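Long-range contacts in 2-dehydropantoate 2-reductase (Enterococcus faecium DO, PDB 5X20), which probably catalyses the NADPH-dependent reduction of ketopantoate to pantoic acid, the second step from 3-methyl-2-oxobutanoate to pantoate in pantothenate biosynthesis: residues N105-E110 with S183-A188; N191-G196 with T220-F225. All blocks are in the same frame, centred on the assembly; numbering follows the deposited sequence.

How the contacts relate
One long helix, 180-201, takes part in both contacts and carries them past the place where the bound ligand sits. Contact 1 comes first along the chain and is complete before contact 2 opens; their centres lie about 12 Å apart. Contact 1 joins the loop after strand 99-102, in the nucleotide-binding half, to the earlier turns of the helix. Contact 2 packs later turns of the same helix against helix 214-231, within the C-terminal half. The two adjoin: F225 reaches the backbone of A188 and lies near I107, while N105 lies against N191. Both touch the bound (phenylamino)oxoacetic acid, so the shared helix reaches from the cofactor loop past the ligand to the helical core.

Contact 1. Residues N105-E110 with S183-A188; sequences NGIGHE and SIYRKA. With NAD (nicotinamide-adenine-dinucleotide), chain G; AOT (2-oxidanylidene-2-phenylazanyl-ethanoic acid), chain H; SO4 (sulfate ion), chain O.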
loop_
_atom_site.group_PDB
_atom_site.type_symbol
_atom_site.label_atom_id
_atom_site.label_comp_id
_atom_site.label_asym_id
_atom_site.label_seq_id
_atom_site.Cartn_x
_atom_site.Cartn_y
_atom_site.Cartn_z
ATOM N N ASN A 105 0.793 20.756 -8.487
ATOM C CA ASN A 105 0.863 20.143 -7.185
ATOM C C ASN A 105 2.303 19.723 -6.899
ATOM O O ASN A 105 3.145 19.607 -7.814
ATOM C CB ASN A 105 -0.055 18.929 -7.094
ATOM C CG ASN A 105 -1.520 19.316 -6.902
ATOM O OD1 ASN A 105 -1.841 20.431 -6.465
ATOM N ND2 ASN A 105 -2.421 18.375 -7.218
ATOM N N GLY A 106 2.587 19.502 -5.628
ATOM C CA GLY A 106 3.935 19.147 -5.231
ATOM C C GLY A 106 4.747 20.319 -4.765
ATOM O O GLY A 106 4.330 21.480 -4.830
ATOM N N ILE A 107 5.940 19.990 -4.310
ATOM C CA ILE A 107 6.759 20.907 -3.540
ATOM C C ILE A 107 8.054 21.177 -4.273
ATOM O O ILE A 107 8.631 20.282 -4.840
ATOM C CB ILE A 107 7.035 20.250 -2.193
ATOM C CG1 ILE A 107 5.756 20.202 -1.373
ATOM C CG2 ILE A 107 8.096 20.958 -1.419
ATOM C CD1 ILE A 107 5.863 19.249 -0.186
ATOM N N GLY A 108 8.506 22.407 -4.243
ATOM C CA GLY A 108 9.868 22.764 -4.642
ATOM C C GLY A 108 10.077 23.107 -6.103
ATOM O O GLY A 108 11.226 23.306 -6.510
ATOM N N HIS A 109 9.005 23.257 -6.883
ATOM C CA HIS A 109 9.175 23.528 -8.317
ATOM C C HIS A 109 9.938 24.808 -8.655
ATOM O O HIS A 109 10.561 24.888 -9.723
ATOM C CB HIS A 109 7.836 23.548 -9.038
ATOM C CG HIS A 109 7.044 22.320 -8.828
ATOM N ND1 HIS A 109 7.566 21.073 -9.077
ATOM C CD2 HIS A 109 5.803 22.113 -8.337
ATOM C CE1 HIS A 109 6.663 20.148 -8.797
ATOM N NE2 HIS A 109 5.579 20.760 -8.367
ATOM N N GLU A 110 9.883 25.796 -7.779
ATOM C CA GLU A 110 10.698 27.029 -7.946
ATOM C C GLU A 110 12.146 26.736 -8.311
ATOM O O GLU A 110 12.779 27.487 -9.047
ATOM C CB GLU A 110 10.819 27.886 -6.657
ATOM C CG GLU A 110 9.644 27.868 -5.786
ATOM C CD GLU A 110 9.573 26.699 -4.808
ATOM O OE1 GLU A 110 10.158 26.786 -3.729
ATOM O OE2 GLU A 110 8.805 25.765 -5.107
ATOM N N SER A 183 0.731 27.715 2.304
ATOM C CA SER A 183 -0.343 27.236 1.458
ATOM C C SER A 183 0.037 26.011 0.576
ATOM O O SER A 183 -0.749 25.105 0.401
ATOM C CB SER A 183 -0.798 28.383 0.589
ATOM O OG SER A 183 -1.769 27.874 -0.298
ATOM N N ILE A 184 1.262 25.981 0.044
ATOM C CA ILE A 184 1.748 24.845 -0.761
ATOM C C ILE A 184 1.909 23.601 0.110
ATOM O O ILE A 184 1.509 22.546 -0.264
ATOM C CB ILE A 184 3.045 25.231 -1.532
ATOM C CG1 ILE A 184 2.648 26.078 -2.729
ATOM C CG2 ILE A 184 3.801 24.008 -2.017
ATOM C CD1 ILE A 184 3.721 27.020 -3.258
ATOM N N TYR A 185 2.449 23.753 1.293
ATOM C CA TYR A 185 2.588 22.606 2.178
ATOM C C TYR A 185 1.255 22.040 2.592
ATOM O O TYR A 185 1.097 20.827 2.727
ATOM C CB TYR A 185 3.362 23.001 3.460
ATOM C CG TYR A 185 4.841 22.727 3.335
ATOM C CD1 TYR A 185 5.308 21.432 3.304
ATOM C CD2 TYR A 185 5.775 23.776 3.245
ATOM C CE1 TYR A 185 6.658 21.160 3.220
ATOM C CE2 TYR A 185 7.137 23.526 3.152
ATOM C CZ TYR A 185 7.570 22.205 3.115
ATOM O OH TYR A 185 8.890 21.909 3.075
ATOM N N ARG A 186 0.289 22.938 2.818
ATOM C CA ARG A 186 -0.988 22.523 3.295
ATOM C C ARG A 186 -1.695 21.704 2.236
ATOM O O ARG A 186 -2.317 20.684 2.531
ATOM C CB ARG A 186 -1.804 23.747 3.724
ATOM C CG ARG A 186 -3.241 23.443 4.093
ATOM C CD ARG A 186 -3.825 24.683 4.751
ATOM N NE ARG A 186 -5.229 24.526 5.137
ATOM C CZ ARG A 186 -6.261 24.791 4.326
ATOM N NH1 ARG A 186 -6.068 25.197 3.094
ATOM N NH2 ARG A 186 -7.519 24.624 4.765
ATOM N N LYS A 187 -1.650 22.189 1.003
ATOM C CA LYS A 187 -2.255 21.460 -0.095
ATOM C C LYS A 187 -1.457 20.163 -0.355
ATOM O O LYS A 187 -2.037 19.127 -0.695
ATOM C CB LYS A 187 -2.352 22.364 -1.308
ATOM C CG LYS A 187 -2.685 21.679 -2.612
ATOM C CD LYS A 187 -4.107 21.379 -2.899
ATOM C CE LYS A 187 -4.233 21.354 -4.422
ATOM N NZ LYS A 187 -4.724 20.094 -4.957
ATOM N N ALA A 188 -0.161 20.218 -0.155
ATOM C CA ALA A 188 0.671 19.033 -0.338
ATOM C C ALA A 188 0.330 17.931 0.667
ATOM O O ALA A 188 0.445 16.749 0.347
ATOM C CB ALA A 188 2.135 19.400 -0.274
HETATM P PA NAD G . -2.431 15.754 -17.216
HETATM O O1A NAD G . -1.742 14.440 -17.006
HETATM O O2A NAD G . -3.869 15.808 -17.725
HETATM O O5B NAD G . -1.574 16.584 -18.274
HETATM C C5B NAD G . -0.185 16.763 -18.108
HETATM C C4B NAD G . 0.547 16.667 -19.436
HETATM O O4B NAD G . 0.612 15.295 -19.744
HETATM C C3B NAD G . -0.155 17.335 -20.614
HETATM O O3B NAD G . 0.819 17.841 -21.478
HETATM C C2B NAD G . -0.868 16.204 -21.273
HETATM O O2B NAD G . -1.192 16.369 -22.647
HETATM C C1B NAD G . 0.166 15.125 -21.052
HETATM N N9A NAD G . -0.488 13.828 -21.163
HETATM C C8A NAD G . -1.611 13.457 -20.565
HETATM N N7A NAD G . -1.933 12.212 -20.927
HETATM C C5A NAD G . -1.007 11.796 -21.787
HETATM C C6A NAD G . -0.769 10.573 -22.559
HETATM N N6A NAD G . -1.603 9.506 -22.473
HETATM N N1A NAD G . 0.303 10.585 -23.351
HETATM C C2A NAD G . 1.155 11.617 -23.436
HETATM N N3A NAD G . 1.007 12.783 -22.794
HETATM C C4A NAD G . -0.053 12.896 -21.958
HETATM O O3 NAD G . -2.234 16.469 -15.808
HETATM P PN NAD G . -3.197 17.528 -15.084
HETATM O O1N NAD G . -4.278 16.677 -14.405
HETATM O O2N NAD G . -3.595 18.709 -15.924
HETATM O O5D NAD G . -2.236 17.963 -13.881
HETATM C C5D NAD G . -1.338 19.051 -14.056
HETATM C C4D NAD G . -0.865 19.605 -12.708
HETATM O O4D NAD G . -2.009 20.121 -11.997
HETATM C C3D NAD G . -0.318 18.452 -11.888
HETATM O O3D NAD G . 0.800 18.835 -11.111
HETATM C C2D NAD G . -1.496 18.043 -11.008
HETATM O O2D NAD G . -1.111 17.380 -9.798
HETATM C C1D NAD G . -2.148 19.392 -10.774
HETATM N N1N NAD G . -3.549 19.370 -10.378
HETATM C C2N NAD G . -4.414 18.597 -11.076
HETATM C C3N NAD G . -5.762 18.550 -10.682
HETATM C C7N NAD G . -6.810 17.766 -11.442
HETATM O O7N NAD G . -7.964 17.787 -11.038
HETATM N N7N NAD G . -6.546 17.191 -12.620
HETATM C C4N NAD G . -6.167 19.366 -9.608
HETATM C C5N NAD G . -5.229 20.210 -8.949
HETATM C C6N NAD G . -3.929 20.230 -9.357
HETATM C C1 AOT H . -7.718 17.976 -5.267
HETATM N N1 AOT H . -7.066 17.094 -5.984
HETATM O O1 AOT H . -5.197 18.258 -6.216
HETATM C C2 AOT H . -7.908 17.718 -3.929
HETATM O O2 AOT H . -6.099 15.192 -7.244
HETATM O O3 AOT H . -4.285 16.061 -7.656
HETATM C C8 AOT H . -5.389 16.136 -7.165
HETATM C C7 AOT H . -5.867 17.294 -6.428
HETATM C C4 AOT H . -8.609 18.618 -3.162
HETATM C C6 AOT H . -9.137 19.768 -3.706
HETATM C C5 AOT H . -8.929 20.015 -5.028
HETATM C C3 AOT H . -8.231 19.133 -5.814
HETATM S S SO4 O . -9.479 25.913 1.338
HETATM O O1 SO4 O . -10.477 24.917 0.841
HETATM O O2 SO4 O . -9.855 27.252 0.815
HETATM O O3 SO4 O . -9.449 25.845 2.819
HETATM O O4 SO4 O . -8.125 25.568 0.803
#
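K187 turns its CG away from the backbone N (chi1 167°) and bends at chi2 and chi4, which brings its ammonium group to N105, whose CG lies beside its own backbone N (chi1 -78°). The two side chains meet at about a right angle. A weak hydrogen bond joins K187 NZ to N105 OD1 at 3.3 Å. The other branch of the amide, N105 ND2, donates to the amide oxygen O1 of the bound (phenylamino)oxoacetic acid at 3.0 Å; NZ and O1 are modelled too close together, so the exact place of each is doubtful. The backbone N of N105 donates to the ribose O3D of NAD at 3.3 Å. N105 thus contacts cofactor and ligand at once, and its carbonyl has a partner too: H109 NE2 donates to N105 O at 2.7 Å along a nearly straight N-H line (173°), lying above the carbonyl plane. Further along the loop the contact turns apolar. I107 CD1 rests on A188 CB at 3.7 Å and meets Y185 CE1 obliquely at 4.0 Å, and I184 CG2 lies 3.8 Å from G106 O. The phenol end of Y185 is tied to E232. The arrangement forms part of the interdomain active-site cleft of a ketopantoate reductase, where the cofactor-binding Rossmann-type domain meets the helical C-terminal domain.

Contact 2. Residues N191-G196 with T220-F225; sequences NGTMNG and TIVNEF. With AOT (2-oxidanylidene-2-phenylazanyl-ethanoic acid), chain H.
Behind the wall of the ligand pocket, two helices of the C-terminal helical domain pack together: 191-196 supplies pocket residues from one side and presents G192 and T193 to 220-225 from another. The segment axes approach to 9.8 Å, with their N-to-C directions 141° apart. Closest to the partner is the carbonyl of G192, whose O lies 3.5 Å from I221 CG2. The bare CA of G192 lies 4.0 Å from CZ, the far end of the F225 ring, which meets it obliquely. T193 and I221 run alongside one another, pointing opposite ways, their CG2 methyls 3.8 Å apart. T193 CG2 stands anti to the carbonyl carbon, which places OG1 between N and C (chi1 51°), and OG1 bonds to the C189 carbonyl one turn back. The helix widens into a pi-type turn over 191-195, so that pocket residue N191 and packing residues G192 and T193 share one turn. On the pocket side N191 ND2 donates to the amide oxygen O1 of the bound (phenylamino)oxoacetic acid at 3.1 Å along an almost straight line (170°), and weakly to N195 OD1 at 3.3 Å. The G192 carbonyl, buried here, also accepts a bond from N278. Other helices close round the interface: 278-288 lies against I221 and F225, 293-308 adds Y294 beside I221 and C295 beside F225, and C245 of helix 238-247 touches both T193 and V222.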
loop_
_atom_site.group_PDB
_atom_site.type_symbol
_atom_site.label_atom_id
_atom_site.label_comp_id
_atom_site.label_asym_id
_atom_site.label_seq_id
_atom_site.Cartn_x
_atom_site.Cartn_y
_atom_site.Cartn_z
ATOM N N ASN A 191 -2.573 16.205 -0.972
ATOM C CA ASN A 191 -2.071 15.382 -2.044
ATOM C C ASN A 191 -1.229 14.246 -1.481
ATOM O O ASN A 191 -1.067 13.207 -2.110
ATOM C CB ASN A 191 -1.269 16.254 -3.030
ATOM C CG ASN A 191 -2.159 17.168 -3.868
ATOM O OD1 ASN A 191 -1.870 18.347 -4.053
ATOM N ND2 ASN A 191 -3.280 16.651 -4.316
ATOM N N GLY A 192 -0.615 14.472 -0.324
ATOM C CA GLY A 192 0.228 13.479 0.315
ATOM C C GLY A 192 -0.504 12.419 1.094
ATOM O O GLY A 192 0.110 11.515 1.628
ATOM N N THR A 193 -1.822 12.545 1.194
ATOM C CA THR A 193 -2.650 11.571 1.899
ATOM C C THR A 193 -3.635 10.948 0.924
ATOM O O THR A 193 -3.536 9.752 0.621
ATOM C CB THR A 193 -3.369 12.209 3.097
ATOM O OG1 THR A 193 -4.072 13.414 2.692
ATOM C CG2 THR A 193 -2.386 12.519 4.168
ATOM N N MET A 194 -4.495 11.753 0.326
ATOM C CA MET A 194 -5.492 11.224 -0.586
ATOM C C MET A 194 -4.892 10.505 -1.797
ATOM O O MET A 194 -5.337 9.390 -2.138
ATOM C CB MET A 194 -6.442 12.332 -1.065
ATOM C CG MET A 194 -7.120 13.147 0.042
ATOM S SD MET A 194 -8.201 12.138 1.083
ATOM C CE MET A 194 -7.327 12.027 2.641
ATOM N N ASN A 195 -3.930 11.135 -2.479
ATOM C CA ASN A 195 -3.448 10.594 -3.740
ATOM C C ASN A 195 -2.823 9.196 -3.601
ATOM O O ASN A 195 -3.258 8.243 -4.273
ATOM C CB ASN A 195 -2.447 11.524 -4.422
ATOM C CG ASN A 195 -3.048 12.836 -4.895
ATOM O OD1 ASN A 195 -3.953 13.401 -4.278
ATOM N ND2 ASN A 195 -2.455 13.400 -5.898
ATOM N N GLY A 196 -1.852 9.058 -2.722
ATOM C CA GLY A 196 -1.127 7.809 -2.559
ATOM C C GLY A 196 -1.954 6.742 -1.892
ATOM O O GLY A 196 -1.950 5.577 -2.346
ATOM N N THR A 220 -0.777 10.702 10.933
ATOM C CA THR A 220 0.647 10.402 10.963
ATOM C C THR A 220 1.419 11.073 9.793
ATOM O O THR A 220 2.485 11.659 10.008
ATOM C CB THR A 220 0.876 8.901 10.862
ATOM O OG1 THR A 220 0.095 8.258 11.852
ATOM C CG2 THR A 220 2.310 8.532 11.047
ATOM N N ILE A 221 0.867 11.029 8.577
ATOM C CA ILE A 221 1.520 11.632 7.412
ATOM C C ILE A 221 1.577 13.128 7.584
ATOM O O ILE A 221 2.609 13.770 7.314
ATOM C CB ILE A 221 0.784 11.261 6.105
ATOM C CG1 ILE A 221 0.979 9.740 5.838
ATOM C CG2 ILE A 221 1.272 12.100 4.928
ATOM C CD1 ILE A 221 0.068 9.209 4.740
ATOM N N VAL A 222 0.461 13.725 7.988
ATOM C CA VAL A 222 0.421 15.185 8.147
ATOM C C VAL A 222 1.435 15.644 9.195
ATOM O O VAL A 222 2.149 16.666 8.995
ATOM C CB VAL A 222 -1.003 15.667 8.529
ATOM C CG1 VAL A 222 -0.946 17.102 9.033
ATOM C CG2 VAL A 222 -1.917 15.593 7.326
ATOM N N ASN A 223 1.568 14.874 10.278
ATOM C CA ASN A 223 2.620 15.198 11.239
ATOM C C ASN A 223 4.026 15.206 10.642
ATOM O O ASN A 223 4.873 16.014 11.038
ATOM C CB ASN A 223 2.535 14.337 12.484
ATOM C CG ASN A 223 1.534 14.926 13.515
ATOM O OD1 ASN A 223 1.817 15.938 14.125
ATOM N ND2 ASN A 223 0.340 14.324 13.636
ATOM N N GLU A 224 4.292 14.283 9.723
ATOM C CA GLU A 224 5.621 14.202 9.094
ATOM C C GLU A 224 5.860 15.433 8.206
ATOM O O GLU A 224 6.944 16.035 8.239
ATOM C CB GLU A 224 5.749 12.896 8.274
ATOM C CG GLU A 224 5.878 11.679 9.119
ATOM C CD GLU A 224 5.993 10.377 8.293
ATOM O OE1 GLU A 224 6.166 10.430 7.048
ATOM O OE2 GLU A 224 6.005 9.290 8.911
ATOM N N PHE A 225 4.838 15.810 7.433
ATOM C CA PHE A 225 4.927 17.031 6.651
ATOM C C PHE A 225 5.242 18.215 7.559
ATOM O O PHE A 225 6.076 19.089 7.224
ATOM C CB PHE A 225 3.623 17.332 5.904
ATOM C CG PHE A 225 3.497 16.645 4.553
ATOM C CD1 PHE A 225 3.399 15.297 4.478
ATOM C CD2 PHE A 225 3.426 17.386 3.403
ATOM C CE1 PHE A 225 3.264 14.646 3.260
ATOM C CE2 PHE A 225 3.312 16.793 2.159
ATOM C CZ PHE A 225 3.238 15.401 2.073
HETATM C C1 AOT H . -7.718 17.976 -5.267
HETATM N N1 AOT H . -7.066 17.094 -5.984
HETATM O O1 AOT H . -5.197 18.258 -6.216
HETATM C C2 AOT H . -7.908 17.718 -3.929
HETATM O O2 AOT H . -6.099 15.192 -7.244
HETATM O O3 AOT H . -4.285 16.061 -7.656
HETATM C C8 AOT H . -5.389 16.136 -7.165
HETATM C C7 AOT H . -5.867 17.294 -6.428
HETATM C C4 AOT H . -8.609 18.618 -3.162
HETATM C C6 AOT H . -9.137 19.768 -3.706
HETATM C C5 AOT H . -8.929 20.015 -5.028
HETATM C C3 AOT H . -8.231 19.133 -5.814
#